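Local atomic coordinates of protein LIN-41 (Caenorhabditis elegans, PDB entry 4UMG), a protein that controls the onset of developmental plasticity in the worm as a TRIM-NHL protein, its filamin domain probably serving as a structural module. Residues S100-N112 against I120-G132. Residues are numbered along the deposited sequence; the frame is centred on the assembly and turned at random.
Sequences SYYPSIEGSYTLN and ISGCPTTMDIRRG
Tyr109 and Met127 pair at the middle of an antiparallel beta hairpin, formed by the last two strands of this filamin-type, immunoglobulin-like domain. Six backbone hydrogen bonds, two per pair, join Gly107 to Ile129, Tyr109 to Met127 and Leu111 to Thr125; Gly107 N to Ile129 O, at 2.8 Å, is almost straight (174°). Glycine suits the strand's start because Gly107 has a positive phi (124°).

On the inner face, that of Tyr109, Leu111, Met127 and Ile129, apolar side chains meet Tyr101, which reaches over from strand 96-101. Met127, flexible and unbranched, bends at its last torsion (chi3 -63°), bringing CE to 3.4 Å from Tyr101 OH and against Leu111 CB, while SD makes an oblique Met-aromatic contact with the ring. Branched Ile129 sends CD1 to the edge of the same ring and tightly against Pro103 CG (3.5 Å), while its CG1 lies 3.4 Å from Tyr109 CD1.

The face of Ser108, Thr110, Thr126 and Asp128 is polar: one water links Ser108 OG, Thr126 OG1 and Tyr109 O, another Ser108 OG and Asp128 OD1. Glu106 OE2 forms a long salt bridge with NH1 of poorly ordered Arg131, at the guanidinium edge; OE1 salt-bridges Arg22. The Tyr109 hydroxyl ties down the preceding loop, donating in the carbonyl plane to a lone pair of Ile105 O at 2.6 Å.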
# COMPACT_ATOMS: atom_id res chain seq x y z
N SER A 100 3.44 -5.33 3.37
CA SER A 100 4.65 -6.04 2.98
C SER A 100 4.40 -6.97 1.82
O SER A 100 3.36 -7.63 1.77
CB SER A 100 5.21 -6.84 4.17
OG SER A 100 5.74 -5.93 5.11
N TYR A 101 5.32 -6.99 0.86
CA TYR A 101 5.21 -7.87 -0.28
C TYR A 101 6.58 -8.30 -0.79
O TYR A 101 7.59 -7.67 -0.48
CB TYR A 101 4.34 -7.24 -1.40
CG TYR A 101 5.05 -6.15 -2.16
CD1 TYR A 101 5.14 -4.85 -1.65
CD2 TYR A 101 5.59 -6.38 -3.42
CE1 TYR A 101 5.76 -3.83 -2.36
CE2 TYR A 101 6.29 -5.40 -4.11
CZ TYR A 101 6.36 -4.11 -3.58
OH TYR A 101 7.02 -3.12 -4.25
N TYR A 102 6.63 -9.37 -1.58
CA TYR A 102 7.90 -9.92 -2.10
C TYR A 102 7.84 -9.94 -3.62
O TYR A 102 7.14 -10.79 -4.19
CB TYR A 102 8.09 -11.32 -1.55
CG TYR A 102 9.41 -11.95 -1.92
CD1 TYR A 102 10.54 -11.76 -1.12
CD2 TYR A 102 9.52 -12.80 -3.01
CE1 TYR A 102 11.75 -12.38 -1.42
CE2 TYR A 102 10.72 -13.47 -3.29
CZ TYR A 102 11.82 -13.26 -2.48
OH TYR A 102 13.02 -13.88 -2.75
N PRO A 103 8.50 -8.97 -4.29
CA PRO A 103 8.47 -8.94 -5.76
C PRO A 103 9.48 -9.93 -6.33
O PRO A 103 10.68 -9.68 -6.23
CB PRO A 103 8.80 -7.49 -6.09
CG PRO A 103 9.60 -6.99 -4.92
CD PRO A 103 9.34 -7.88 -3.74
N SER A 104 8.99 -11.04 -6.91
CA SER A 104 9.90 -12.10 -7.41
C SER A 104 10.55 -11.77 -8.75
O SER A 104 11.60 -12.33 -9.09
CB SER A 104 9.17 -13.44 -7.48
OG SER A 104 8.30 -13.51 -8.60
N ILE A 105 9.90 -10.92 -9.54
CA ILE A 105 10.36 -10.57 -10.88
C ILE A 105 10.53 -9.05 -11.04
O ILE A 105 9.87 -8.26 -10.34
CB ILE A 105 9.46 -11.21 -11.97
CG1 ILE A 105 8.00 -10.69 -11.93
CG2 ILE A 105 9.52 -12.74 -11.92
CD1 ILE A 105 7.18 -11.03 -13.20
N GLU A 106 11.40 -8.66 -11.97
CA GLU A 106 11.65 -7.24 -12.25
C GLU A 106 10.49 -6.68 -13.06
O GLU A 106 9.82 -7.45 -13.75
CB GLU A 106 12.95 -7.09 -13.07
CG GLU A 106 13.07 -8.02 -14.27
CD GLU A 106 13.79 -9.34 -14.03
OE1 GLU A 106 13.23 -10.22 -13.32
OE2 GLU A 106 14.90 -9.50 -14.56
N GLY A 107 10.33 -5.36 -13.02
CA GLY A 107 9.33 -4.70 -13.84
C GLY A 107 8.31 -3.84 -13.15
O GLY A 107 8.45 -3.45 -11.99
N SER A 108 7.26 -3.52 -13.89
CA SER A 108 6.23 -2.58 -13.49
C SER A 108 5.08 -3.21 -12.71
O SER A 108 4.23 -3.86 -13.30
CB SER A 108 5.71 -1.84 -14.71
OG SER A 108 4.95 -0.71 -14.32
N TYR A 109 5.09 -3.07 -11.39
CA TYR A 109 4.03 -3.58 -10.51
C TYR A 109 2.91 -2.56 -10.36
O TYR A 109 3.12 -1.36 -10.54
CB TYR A 109 4.62 -3.90 -9.11
CG TYR A 109 5.43 -5.18 -9.08
CD1 TYR A 109 6.61 -5.30 -9.81
CD2 TYR A 109 5.04 -6.26 -8.29
CE1 TYR A 109 7.37 -6.47 -9.77
CE2 TYR A 109 5.78 -7.45 -8.27
CZ TYR A 109 6.94 -7.54 -9.01
OH TYR A 109 7.68 -8.68 -8.94
N THR A 110 1.72 -3.03 -9.99
CA THR A 110 0.57 -2.18 -9.78
C THR A 110 0.19 -2.29 -8.33
O THR A 110 0.09 -3.40 -7.82
CB THR A 110 -0.61 -2.60 -10.63
OG1 THR A 110 -0.18 -2.71 -11.98
CG2 THR A 110 -1.75 -1.60 -10.55
N LEU A 111 -0.07 -1.14 -7.68
CA LEU A 111 -0.49 -1.13 -6.29
C LEU A 111 -1.81 -0.42 -6.19
O LEU A 111 -1.98 0.65 -6.80
CB LEU A 111 0.53 -0.33 -5.47
CG LEU A 111 0.17 -0.00 -4.00
CD1 LEU A 111 0.07 -1.27 -3.13
CD2 LEU A 111 1.15 0.98 -3.41
N ASN A 112 -2.73 -0.99 -5.44
CA ASN A 112 -3.99 -0.28 -5.13
C ASN A 112 -4.33 -0.51 -3.66
O ASN A 112 -4.18 -1.62 -3.17
CB ASN A 112 -5.16 -0.64 -6.09
CG ASN A 112 -6.22 0.46 -6.16
OD1 ASN A 112 -6.14 1.45 -5.45
ND2 ASN A 112 -7.23 0.34 -7.05
N ILE A 120 -7.38 4.96 -1.97
CA ILE A 120 -6.89 6.06 -1.15
C ILE A 120 -6.24 7.11 -2.02
O ILE A 120 -6.05 6.87 -3.21
CB ILE A 120 -5.95 5.58 -0.03
CG1 ILE A 120 -4.64 4.92 -0.59
CG2 ILE A 120 -6.73 4.66 0.93
CD1 ILE A 120 -3.51 4.73 0.44
N SER A 121 -5.82 8.25 -1.42
CA SER A 121 -5.18 9.29 -2.22
C SER A 121 -3.92 8.72 -2.88
O SER A 121 -3.13 8.03 -2.23
CB SER A 121 -4.83 10.50 -1.36
OG SER A 121 -3.83 10.15 -0.42
N GLY A 122 -3.79 8.95 -4.16
CA GLY A 122 -2.62 8.49 -4.90
C GLY A 122 -2.71 7.10 -5.47
O GLY A 122 -1.75 6.69 -6.12
N CYS A 123 -3.84 6.38 -5.28
CA CYS A 123 -3.99 5.00 -5.79
C CYS A 123 -5.06 4.87 -6.89
O CYS A 123 -6.02 5.65 -6.88
CB CYS A 123 -4.25 4.01 -4.66
SG CYS A 123 -2.81 3.71 -3.61
N PRO A 124 -4.92 3.94 -7.86
CA PRO A 124 -3.82 2.96 -8.02
C PRO A 124 -2.57 3.62 -8.57
O PRO A 124 -2.65 4.70 -9.18
CB PRO A 124 -4.36 1.96 -9.03
CG PRO A 124 -5.33 2.79 -9.89
CD PRO A 124 -5.94 3.78 -8.92
N THR A 125 -1.43 2.97 -8.36
CA THR A 125 -0.18 3.54 -8.79
C THR A 125 0.83 2.44 -9.22
O THR A 125 0.58 1.25 -9.02
CB THR A 125 0.36 4.42 -7.65
OG1 THR A 125 1.54 5.07 -8.11
CG2 THR A 125 0.62 3.62 -6.35
N THR A 126 1.95 2.87 -9.81
CA THR A 126 3.01 2.02 -10.31
C THR A 126 4.14 1.96 -9.32
O THR A 126 4.39 2.95 -8.63
CB THR A 126 3.47 2.57 -11.69
OG1 THR A 126 2.42 2.36 -12.66
CG2 THR A 126 4.79 1.97 -12.21
N MET A 127 4.81 0.79 -9.26
CA MET A 127 6.05 0.59 -8.51
C MET A 127 7.01 -0.09 -9.46
O MET A 127 6.64 -1.08 -10.09
CB MET A 127 5.87 -0.24 -7.24
CG MET A 127 4.73 0.27 -6.35
SD MET A 127 4.46 -0.74 -4.88
CE MET A 127 3.98 -2.32 -5.59
N ASP A 128 8.22 0.47 -9.61
CA ASP A 128 9.23 -0.06 -10.51
C ASP A 128 10.19 -0.91 -9.72
O ASP A 128 10.92 -0.38 -8.88
CB ASP A 128 9.94 1.07 -11.25
CG ASP A 128 9.02 1.76 -12.23
OD1 ASP A 128 8.42 1.05 -13.06
OD2 ASP A 128 8.81 2.98 -12.10
N ILE A 129 10.19 -2.21 -10.00
CA ILE A 129 11.10 -3.17 -9.32
C ILE A 129 12.28 -3.45 -10.24
O ILE A 129 12.11 -3.89 -11.39
CB ILE A 129 10.34 -4.46 -8.93
CG1 ILE A 129 9.21 -4.16 -7.90
CG2 ILE A 129 11.27 -5.63 -8.49
CD1 ILE A 129 9.54 -3.92 -6.59
N ARG A 130 13.49 -3.23 -9.72
CA ARG A 130 14.73 -3.42 -10.46
C ARG A 130 15.54 -4.59 -9.87
O ARG A 130 15.36 -4.92 -8.69
CB ARG A 130 15.54 -2.10 -10.46
CG ARG A 130 16.41 -1.88 -9.22
CD ARG A 130 17.07 -0.52 -9.15
NE ARG A 130 16.23 0.45 -8.43
CZ ARG A 130 16.36 0.75 -7.14
NH1 ARG A 130 17.32 0.18 -6.42
NH2 ARG A 130 15.55 1.62 -6.58
N ARG A 131 16.45 -5.18 -10.66
CA ARG A 131 17.30 -6.27 -10.16
C ARG A 131 18.36 -5.76 -9.17
O ARG A 131 18.82 -6.53 -8.32
CB ARG A 131 17.88 -7.10 -11.34
CG ARG A 131 19.40 -7.07 -11.51
CD ARG A 131 19.85 -7.76 -12.79
NE ARG A 131 19.66 -6.91 -13.96
CZ ARG A 131 18.68 -7.05 -14.85
NH1 ARG A 131 17.79 -8.02 -14.72
NH2 ARG A 131 18.60 -6.23 -15.89
N GLY A 132 18.70 -4.47 -9.29
CA GLY A 132 19.69 -3.72 -8.51
C GLY A 132 20.19 -4.32 -7.22
O GLY A 132 19.71 -3.98 -6.14
O HOH W 1 2.32 -0.32 -13.19
O HOH W 2 6.70 1.36 -15.02